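Local coordinates for protein beta-N-acetylglucosaminidase (Thermotoga maritima, PDB 3WO8) that probably removes terminal non-reducing N-acetylhexosamine units from N-acetyl-beta-D-hexosaminides by hydrolysis, as a family 3 glycoside hydrolase, at residues 237-242 and 274-279; 280-285 and 317-322. One frame throughout, in Å; residues are numbered along the deposited sequence.

Interaction 1: residues 237-242 and 274-279; sequences KIITDV and SLFLNA
Thr240 and Ile239 close on the carboxyl end of the helix 269-279 from neighbouring positions on the helix 236-247. The hydroxyl OG1 of Thr240 gives a hydrogen bond of 2.7 Å to the carbonyl O of Ala279. It reaches that oxygen from above the carbonyl plane, 52° out of it, and therefore not along a lone pair. With CG2 of Thr240 anti to the backbone N, OG1 lies beside that N (chi1 -72°) and is turned across to the acceptor. CG2 of Ile239 rests on the same oxygen, 3.2 Å from Ala279 O, so a polar and an apolar group share one carbonyl.

Deeper in, CB of Ile239 meets CB of Ala279 at 4.1 Å. The small methyl of alanine suits this place, since the backbones come within 5.8 Å between the CA atoms of Ile239 and Ala279. The longer branch of Ile239 carries CD1 obliquely to the Phe276 ring, 4.3 Å from CD1 of Phe276.

The segments 237-242 and 274-279 run almost parallel, 4° between their directions and 9.1 Å between their axes at closest approach, as expected for successive outer helices of a TIM barrel. Farther round, Ile238 turns from the contact onto Phe173 of the strand 167-173, while Asn278 OD1 takes a hydrogen bond from Gln309 N.

A valine in place of Thr240 would probably leave the Ala279 carbonyl without this hydroxyl donor. Near the end of a helix, where the last carbonyls lack the amide N-H of a further turn, the hydroxyl of Thr240 stands in as donor, beside an otherwise apolar seam.

Interaction 2: residues 280-285 and 317-322; sequences GGNMIL and IRTVEK
Met283 lays the middle of its side chain against one methyl of Val320, with CG 3.6 Å and SD 3.8 Å from Val320 CG2. The two side chains cross at about a right angle. CG of Met283 lies anti to its own carbonyl carbon, and a bend at chi3 (96°) turns the terminal methyl aside, leaving CG and the sulfur to meet the valine. The long, unbranched Met283 reaches Val320 while also touching Phe21 and Ile254 of the flanking strands, and Val320 offers a short apolar face that also meets Leu252.

One residue earlier, Asn282 sets OD1 4.1 Å from CG2 of Thr319, a loose touch. Its amide is engaged at both ends: OD1 accepts from Arg244 NH2 and Val253 N, while ND2 is hydrogen-bonded to Ser316 OG. Such bonding suits a buried asparagine and fixes the rotation of its amide. The hydroxyl of Thr319 turns back to Arg315 O, leaving its methyl for the contact.

Gly280 is the first residue to leave helical angles, in a Schellman motif at positive phi (101°), where a side chain would be jammed against the carbonyl O of Ala279. The strand 283-286 that follows lies between the strands 253-257 and 20-24 of the parallel barrel sheet, with the helix 310-326 packed against its beginning.

Interactions 1 and 2 are both buried and follow one another along the chain: the helix 269-279 of interaction 1 leads directly into the strand 283-286 of interaction 2, their centres about 13 Å apart. Interaction 1 joins two outer helices and includes a hydroxyl-carbonyl hydrogen bond at a helix end, whereas interaction 2 sets a helix against the start of a barrel strand by apolar contact, its polar groups bonded to residues beyond the two segments. The two meet at the turn, where Phe276 O probably accepts a hydrogen bond from Gly281 N and the Phe276 ring packs against the backbone of Asn282 and Met283.

Interaction 1: residues 237-242 and 274-279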
ATOM      1  N   LYS B 237      14.627 -30.748 -24.967  1.00 49.17           N
ATOM      2  CA  LYS B 237      15.376 -31.523 -23.991  1.00 55.24           C
ATOM      3  C   LYS B 237      15.211 -31.060 -22.559  1.00 57.26           C
ATOM      4  O   LYS B 237      15.413 -31.853 -21.652  1.00 63.28           O
ATOM      5  CB  LYS B 237      16.868 -31.549 -24.308  1.00 63.89           C
ATOM      6  CG  LYS B 237      17.229 -32.595 -25.345  1.00 70.88           C
ATOM      7  CD  LYS B 237      18.710 -32.624 -25.689  1.00 78.99           C
ATOM      8  CE  LYS B 237      18.935 -33.382 -27.001  1.00 85.66           C
ATOM      9  NZ  LYS B 237      20.184 -32.949 -27.674  1.00 88.60           N
ATOM     10  N   ILE B 238      14.882 -29.790 -22.333  1.00 56.06           N
ATOM     11  CA  ILE B 238      14.738 -29.279 -20.957  1.00 50.38           C
ATOM     12  C   ILE B 238      13.254 -29.199 -20.592  1.00 46.54           C
ATOM     13  O   ILE B 238      12.794 -29.809 -19.656  1.00 44.10           O
ATOM     14  CB  ILE B 238      15.476 -27.941 -20.775  1.00 56.18           C
ATOM     15  CG1 ILE B 238      16.982 -28.177 -20.875  1.00 57.17           C
ATOM     16  CG2 ILE B 238      15.189 -27.316 -19.416  1.00 60.63           C
ATOM     17  CD1 ILE B 238      17.799 -26.920 -21.005  1.00 57.43           C
ATOM     18  N   ILE B 239      12.471 -28.496 -21.372  1.00 44.36           N
ATOM     19  CA  ILE B 239      11.052 -28.387 -21.052  1.00 45.16           C
ATOM     20  C   ILE B 239      10.297 -29.745 -21.108  1.00 49.06           C
ATOM     21  O   ILE B 239       9.557 -30.071 -20.191  1.00 50.19           O
ATOM     22  CB  ILE B 239      10.360 -27.349 -21.959  1.00 43.50           C
ATOM     23  CG1 ILE B 239      10.975 -25.957 -21.707  1.00 45.50           C
ATOM     24  CG2 ILE B 239       8.854 -27.366 -21.734  1.00 41.41           C
ATOM     25  CD1 ILE B 239      10.305 -24.819 -22.457  1.00 44.22           C
ATOM     26  N   THR B 240      10.454 -30.531 -22.177  1.00 52.46           N
ATOM     27  CA  THR B 240       9.856 -31.870 -22.187  1.00 48.49           C
ATOM     28  C   THR B 240      10.666 -32.937 -21.423  1.00 48.95           C
ATOM     29  O   THR B 240      10.133 -33.638 -20.568  1.00 47.51           O
ATOM     30  CB  THR B 240       9.578 -32.365 -23.589  1.00 47.46           C
ATOM     31  OG1 THR B 240       8.471 -31.634 -24.104  1.00 46.81           O
ATOM     32  CG2 THR B 240       9.191 -33.844 -23.542  1.00 48.02           C
ATOM     33  N   ASP B 241      11.947 -33.066 -21.703  1.00 47.62           N
ATOM     34  CA  ASP B 241      12.671 -34.212 -21.148  1.00 51.13           C
ATOM     35  C   ASP B 241      12.969 -34.063 -19.665  1.00 49.56           C
ATOM     36  O   ASP B 241      12.564 -34.913 -18.882  1.00 48.08           O
ATOM     37  CB  ASP B 241      13.914 -34.589 -21.999  1.00 51.00           C
ATOM     38  CG  ASP B 241      13.537 -34.963 -23.477  1.00 49.55           C
ATOM     39  OD1 ASP B 241      12.373 -35.318 -23.790  1.00 39.24           O
ATOM     40  OD2 ASP B 241      14.414 -34.864 -24.343  1.00 53.83           O
ATOM     41  N   VAL B 242      13.639 -32.992 -19.261  1.00 52.81           N
ATOM     42  CA  VAL B 242      13.906 -32.792 -17.817  1.00 58.01           C
ATOM     43  C   VAL B 242      12.682 -32.365 -16.962  1.00 59.50           C
ATOM     44  O   VAL B 242      12.612 -32.717 -15.776  1.00 61.98           O
ATOM     45  CB  VAL B 242      15.069 -31.825 -17.568  1.00 57.40           C
ATOM     46  CG1 VAL B 242      14.637 -30.415 -17.869  1.00 64.82           C
ATOM     47  CG2 VAL B 242      15.547 -31.890 -16.128  1.00 58.13           C
ATOM     48  N   SER B 274       7.915 -21.312 -32.319  1.00 62.08           N
ATOM     49  CA  SER B 274       7.993 -22.737 -32.633  1.00 66.26           C
ATOM     50  C   SER B 274       8.813 -23.531 -31.625  1.00 58.18           C
ATOM     51  O   SER B 274       8.354 -24.523 -31.110  1.00 62.06           O
ATOM     52  CB  SER B 274       8.586 -22.950 -34.032  1.00 72.81           C
ATOM     53  OG  SER B 274      10.011 -22.995 -33.985  1.00 74.25           O
ATOM     54  N   LEU B 275      10.030 -23.118 -31.350  1.00 51.43           N
ATOM     55  CA  LEU B 275      10.872 -23.931 -30.513  1.00 59.27           C
ATOM     56  C   LEU B 275      10.239 -24.078 -29.147  1.00 64.12           C
ATOM     57  O   LEU B 275      10.223 -25.169 -28.569  1.00 65.32           O
ATOM     58  CB  LEU B 275      12.275 -23.341 -30.426  1.00 62.72           C
ATOM     59  CG  LEU B 275      12.935 -23.289 -31.811  1.00 64.02           C
ATOM     60  CD1 LEU B 275      14.274 -22.586 -31.760  1.00 66.34           C
ATOM     61  CD2 LEU B 275      13.077 -24.679 -32.417  1.00 65.60           C
ATOM     62  N   PHE B 276       9.676 -22.976 -28.659  1.00 66.04           N
ATOM     63  CA  PHE B 276       9.079 -22.938 -27.326  1.00 59.10           C
ATOM     64  C   PHE B 276       7.849 -23.841 -27.252  1.00 57.08           C
ATOM     65  O   PHE B 276       7.840 -24.823 -26.497  1.00 57.56           O
ATOM     66  CB  PHE B 276       8.747 -21.488 -26.947  1.00 54.94           C
ATOM     67  CG  PHE B 276       8.004 -21.346 -25.664  1.00 47.32           C
ATOM     68  CD1 PHE B 276       8.671 -21.401 -24.450  1.00 44.01           C
ATOM     69  CD2 PHE B 276       6.624 -21.135 -25.675  1.00 43.88           C
ATOM     70  CE1 PHE B 276       7.984 -21.271 -23.257  1.00 42.75           C
ATOM     71  CE2 PHE B 276       5.931 -20.993 -24.492  1.00 44.30           C
ATOM     72  CZ  PHE B 276       6.613 -21.054 -23.275  1.00 44.66           C
ATOM     73  N   LEU B 277       6.828 -23.536 -28.041  1.00 51.32           N
ATOM     74  CA  LEU B 277       5.602 -24.331 -27.991  1.00 52.22           C
ATOM     75  C   LEU B 277       5.837 -25.834 -28.222  1.00 59.57           C
ATOM     76  O   LEU B 277       5.273 -26.692 -27.528  1.00 59.62           O
ATOM     77  CB  LEU B 277       4.601 -23.803 -29.005  1.00 51.46           C
ATOM     78  CG  LEU B 277       3.876 -22.510 -28.621  1.00 49.17           C
ATOM     79  CD1 LEU B 277       3.034 -22.002 -29.779  1.00 50.11           C
ATOM     80  CD2 LEU B 277       2.959 -22.715 -27.433  1.00 48.99           C
ATOM     81  N   ASN B 278       6.696 -26.140 -29.190  1.00 66.84           N
ATOM     82  CA  ASN B 278       7.068 -27.519 -29.511  1.00 68.27           C
ATOM     83  C   ASN B 278       7.916 -28.155 -28.428  1.00 68.28           C
ATOM     84  O   ASN B 278       7.882 -29.373 -28.282  1.00 72.23           O
ATOM     85  CB  ASN B 278       7.780 -27.616 -30.876  1.00 65.48           C
ATOM     86  CG  ASN B 278       6.853 -27.280 -32.046  1.00 67.87           C
ATOM     87  OD1 ASN B 278       5.614 -27.386 -31.940  1.00 70.72           O
ATOM     88  ND2 ASN B 278       7.439 -26.853 -33.158  1.00 59.90           N
ATOM     89  N   ALA B 279       8.657 -27.347 -27.666  1.00 58.65           N
ATOM     90  CA  ALA B 279       9.414 -27.871 -26.540  1.00 56.67           C
ATOM     91  C   ALA B 279       8.484 -28.281 -25.387  1.00 58.28           C
ATOM     92  O   ALA B 279       8.894 -28.976 -24.449  1.00 55.37           O
ATOM     93  CB  ALA B 279      10.448 -26.858 -26.069  1.00 60.64           C
TER

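Interaction 2: residues 280-285 and 317-322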
ATOM      1  N   GLY B 280       7.225 -27.852 -25.474  1.00 61.59           N
ATOM      2  CA  GLY B 280       6.207 -28.106 -24.444  1.00 58.28           C
ATOM      3  C   GLY B 280       5.943 -26.914 -23.529  1.00 54.29           C
ATOM      4  O   GLY B 280       5.507 -27.080 -22.407  1.00 50.28           O
ATOM      5  N   GLY B 281       6.272 -25.714 -23.982  1.00 53.12           N
ATOM      6  CA  GLY B 281       6.071 -24.525 -23.178  1.00 51.03           C
ATOM      7  C   GLY B 281       4.672 -24.094 -23.518  1.00 49.56           C
ATOM      8  O   GLY B 281       4.209 -24.370 -24.609  1.00 48.77           O
ATOM      9  N   ASN B 282       3.996 -23.429 -22.599  1.00 47.46           N
ATOM     10  CA  ASN B 282       2.607 -23.126 -22.802  1.00 50.33           C
ATOM     11  C   ASN B 282       2.367 -21.677 -23.103  1.00 53.52           C
ATOM     12  O   ASN B 282       1.744 -21.360 -24.113  1.00 58.77           O
ATOM     13  CB  ASN B 282       1.801 -23.514 -21.565  1.00 57.87           C
ATOM     14  CG  ASN B 282       1.971 -24.971 -21.189  1.00 51.12           C
ATOM     15  OD1 ASN B 282       2.425 -25.289 -20.095  1.00 49.53           O
ATOM     16  ND2 ASN B 282       1.599 -25.852 -22.087  1.00 47.34           N
ATOM     17  N   MET B 283       2.818 -20.779 -22.226  1.00 49.77           N
ATOM     18  CA  MET B 283       2.558 -19.353 -22.471  1.00 45.22           C
ATOM     19  C   MET B 283       3.822 -18.626 -22.839  1.00 39.54           C
ATOM     20  O   MET B 283       4.877 -18.798 -22.224  1.00 36.73           O
ATOM     21  CB  MET B 283       1.851 -18.653 -21.296  1.00 46.41           C
ATOM     22  CG  MET B 283       0.422 -19.124 -21.068  1.00 43.27           C
ATOM     23  SD  MET B 283      -0.278 -18.392 -19.583  1.00 39.72           S
ATOM     24  CE  MET B 283      -1.149 -17.007 -20.386  1.00 38.78           C
ATOM     25  N   ILE B 284       3.679 -17.832 -23.884  1.00 40.44           N
ATOM     26  CA  ILE B 284       4.748 -16.968 -24.382  1.00 45.17           C
ATOM     27  C   ILE B 284       4.568 -15.609 -23.719  1.00 39.90           C
ATOM     28  O   ILE B 284       3.487 -15.000 -23.780  1.00 35.27           O
ATOM     29  CB  ILE B 284       4.651 -16.767 -25.913  1.00 48.50           C
ATOM     30  CG1 ILE B 284       4.847 -18.092 -26.663  1.00 53.36           C
ATOM     31  CG2 ILE B 284       5.698 -15.796 -26.383  1.00 49.69           C
ATOM     32  CD1 ILE B 284       4.135 -18.091 -27.997  1.00 52.20           C
ATOM     33  N   LEU B 285       5.630 -15.153 -23.093  1.00 36.47           N
ATOM     34  CA  LEU B 285       5.613 -13.901 -22.400  1.00 38.29           C
ATOM     35  C   LEU B 285       6.245 -12.846 -23.296  1.00 41.58           C
ATOM     36  O   LEU B 285       7.447 -12.902 -23.643  1.00 41.64           O
ATOM     37  CB  LEU B 285       6.394 -13.999 -21.082  1.00 38.70           C
ATOM     38  CG  LEU B 285       6.544 -12.684 -20.329  1.00 36.92           C
ATOM     39  CD1 LEU B 285       5.183 -12.047 -20.085  1.00 35.36           C
ATOM     40  CD2 LEU B 285       7.355 -12.856 -19.049  1.00 35.17           C
ATOM     41  N   ILE B 317      -3.526 -24.823 -24.620  1.00 52.61           N
ATOM     42  CA  ILE B 317      -4.773 -24.102 -24.370  1.00 52.65           C
ATOM     43  C   ILE B 317      -5.562 -24.702 -23.204  1.00 53.33           C
ATOM     44  O   ILE B 317      -6.224 -23.991 -22.462  1.00 54.20           O
ATOM     45  CB  ILE B 317      -5.642 -23.974 -25.620  1.00 48.36           C
ATOM     46  CG1 ILE B 317      -4.987 -22.996 -26.596  1.00 52.45           C
ATOM     47  CG2 ILE B 317      -7.013 -23.438 -25.259  1.00 49.05           C
ATOM     48  CD1 ILE B 317      -5.492 -23.104 -28.015  1.00 55.13           C
ATOM     49  N   ARG B 318      -5.463 -26.004 -23.035  1.00 53.69           N
ATOM     50  CA  ARG B 318      -6.208 -26.676 -21.994  1.00 60.83           C
ATOM     51  C   ARG B 318      -5.541 -26.458 -20.640  1.00 51.18           C
ATOM     52  O   ARG B 318      -6.213 -26.090 -19.685  1.00 50.20           O
ATOM     53  CB  ARG B 318      -6.353 -28.175 -22.309  1.00 72.69           C
ATOM     54  CG  ARG B 318      -7.755 -28.733 -22.066  1.00 86.53           C
ATOM     55  CD  ARG B 318      -7.959 -30.081 -22.758  1.00 94.90           C
ATOM     56  NE  ARG B 318      -7.954 -29.974 -24.228  1.00 96.71           N
ATOM     57  CZ  ARG B 318      -7.010 -30.448 -25.058  1.00 96.95           C
ATOM     58  NH1 ARG B 318      -5.924 -31.098 -24.615  1.00 85.28           N
ATOM     59  NH2 ARG B 318      -7.159 -30.263 -26.372  1.00 99.60           N
ATOM     60  N   THR B 319      -4.231 -26.669 -20.564  1.00 47.82           N
ATOM     61  CA  THR B 319      -3.449 -26.383 -19.342  1.00 48.77           C
ATOM     62  C   THR B 319      -3.705 -24.959 -18.795  1.00 47.60           C
ATOM     63  O   THR B 319      -3.896 -24.739 -17.603  1.00 45.01           O
ATOM     64  CB  THR B 319      -1.945 -26.551 -19.616  1.00 46.75           C
ATOM     65  OG1 THR B 319      -1.690 -27.877 -20.077  1.00 46.03           O
ATOM     66  CG2 THR B 319      -1.127 -26.332 -18.363  1.00 47.28           C
ATOM     67  N   VAL B 320      -3.708 -24.000 -19.701  1.00 49.04           N
ATOM     68  CA  VAL B 320      -4.015 -22.620 -19.367  1.00 50.67           C
ATOM     69  C   VAL B 320      -5.440 -22.480 -18.846  1.00 48.66           C
ATOM     70  O   VAL B 320      -5.658 -21.781 -17.871  1.00 56.49           O
ATOM     71  CB  VAL B 320      -3.732 -21.674 -20.560  1.00 47.30           C
ATOM     72  CG1 VAL B 320      -4.356 -20.304 -20.350  1.00 49.46           C
ATOM     73  CG2 VAL B 320      -2.233 -21.508 -20.718  1.00 45.76           C
ATOM     74  N   GLU B 321      -6.399 -23.151 -19.461  1.00 47.73           N
ATOM     75  CA  GLU B 321      -7.787 -23.044 -18.991  1.00 50.13           C
ATOM     76  C   GLU B 321      -8.034 -23.720 -17.637  1.00 47.90           C
ATOM     77  O   GLU B 321      -8.936 -23.322 -16.891  1.00 46.62           O
ATOM     78  CB  GLU B 321      -8.738 -23.579 -20.036  1.00 50.77           C
ATOM     79  CG  GLU B 321      -8.798 -22.674 -21.257  1.00 55.00           C
ATOM     80  CD  GLU B 321      -9.583 -23.284 -22.396  1.00 54.36           C
ATOM     81  OE1 GLU B 321      -9.560 -24.524 -22.500  1.00 52.22           O
ATOM     82  OE2 GLU B 321     -10.218 -22.527 -23.167  1.00 53.91           O
ATOM     83  N   LYS B 322      -7.211 -24.719 -17.349  1.00 47.21           N
ATOM     84  CA  LYS B 322      -7.216 -25.415 -16.095  1.00 52.16           C
ATOM     85  C   LYS B 322      -6.824 -24.447 -14.983  1.00 52.08           C
ATOM     86  O   LYS B 322      -7.462 -24.359 -13.940  1.00 52.07           O
ATOM     87  CB  LYS B 322      -6.211 -26.587 -16.148  1.00 55.30           C
ATOM     88  CG  LYS B 322      -6.344 -27.569 -14.985  1.00 62.59           C
ATOM     89  CD  LYS B 322      -5.540 -28.854 -15.208  1.00 71.62           C
ATOM     90  CE  LYS B 322      -4.191 -28.885 -14.477  1.00 78.80           C
ATOM     91  NZ  LYS B 322      -4.147 -29.877 -13.367  1.00 77.21           N
TER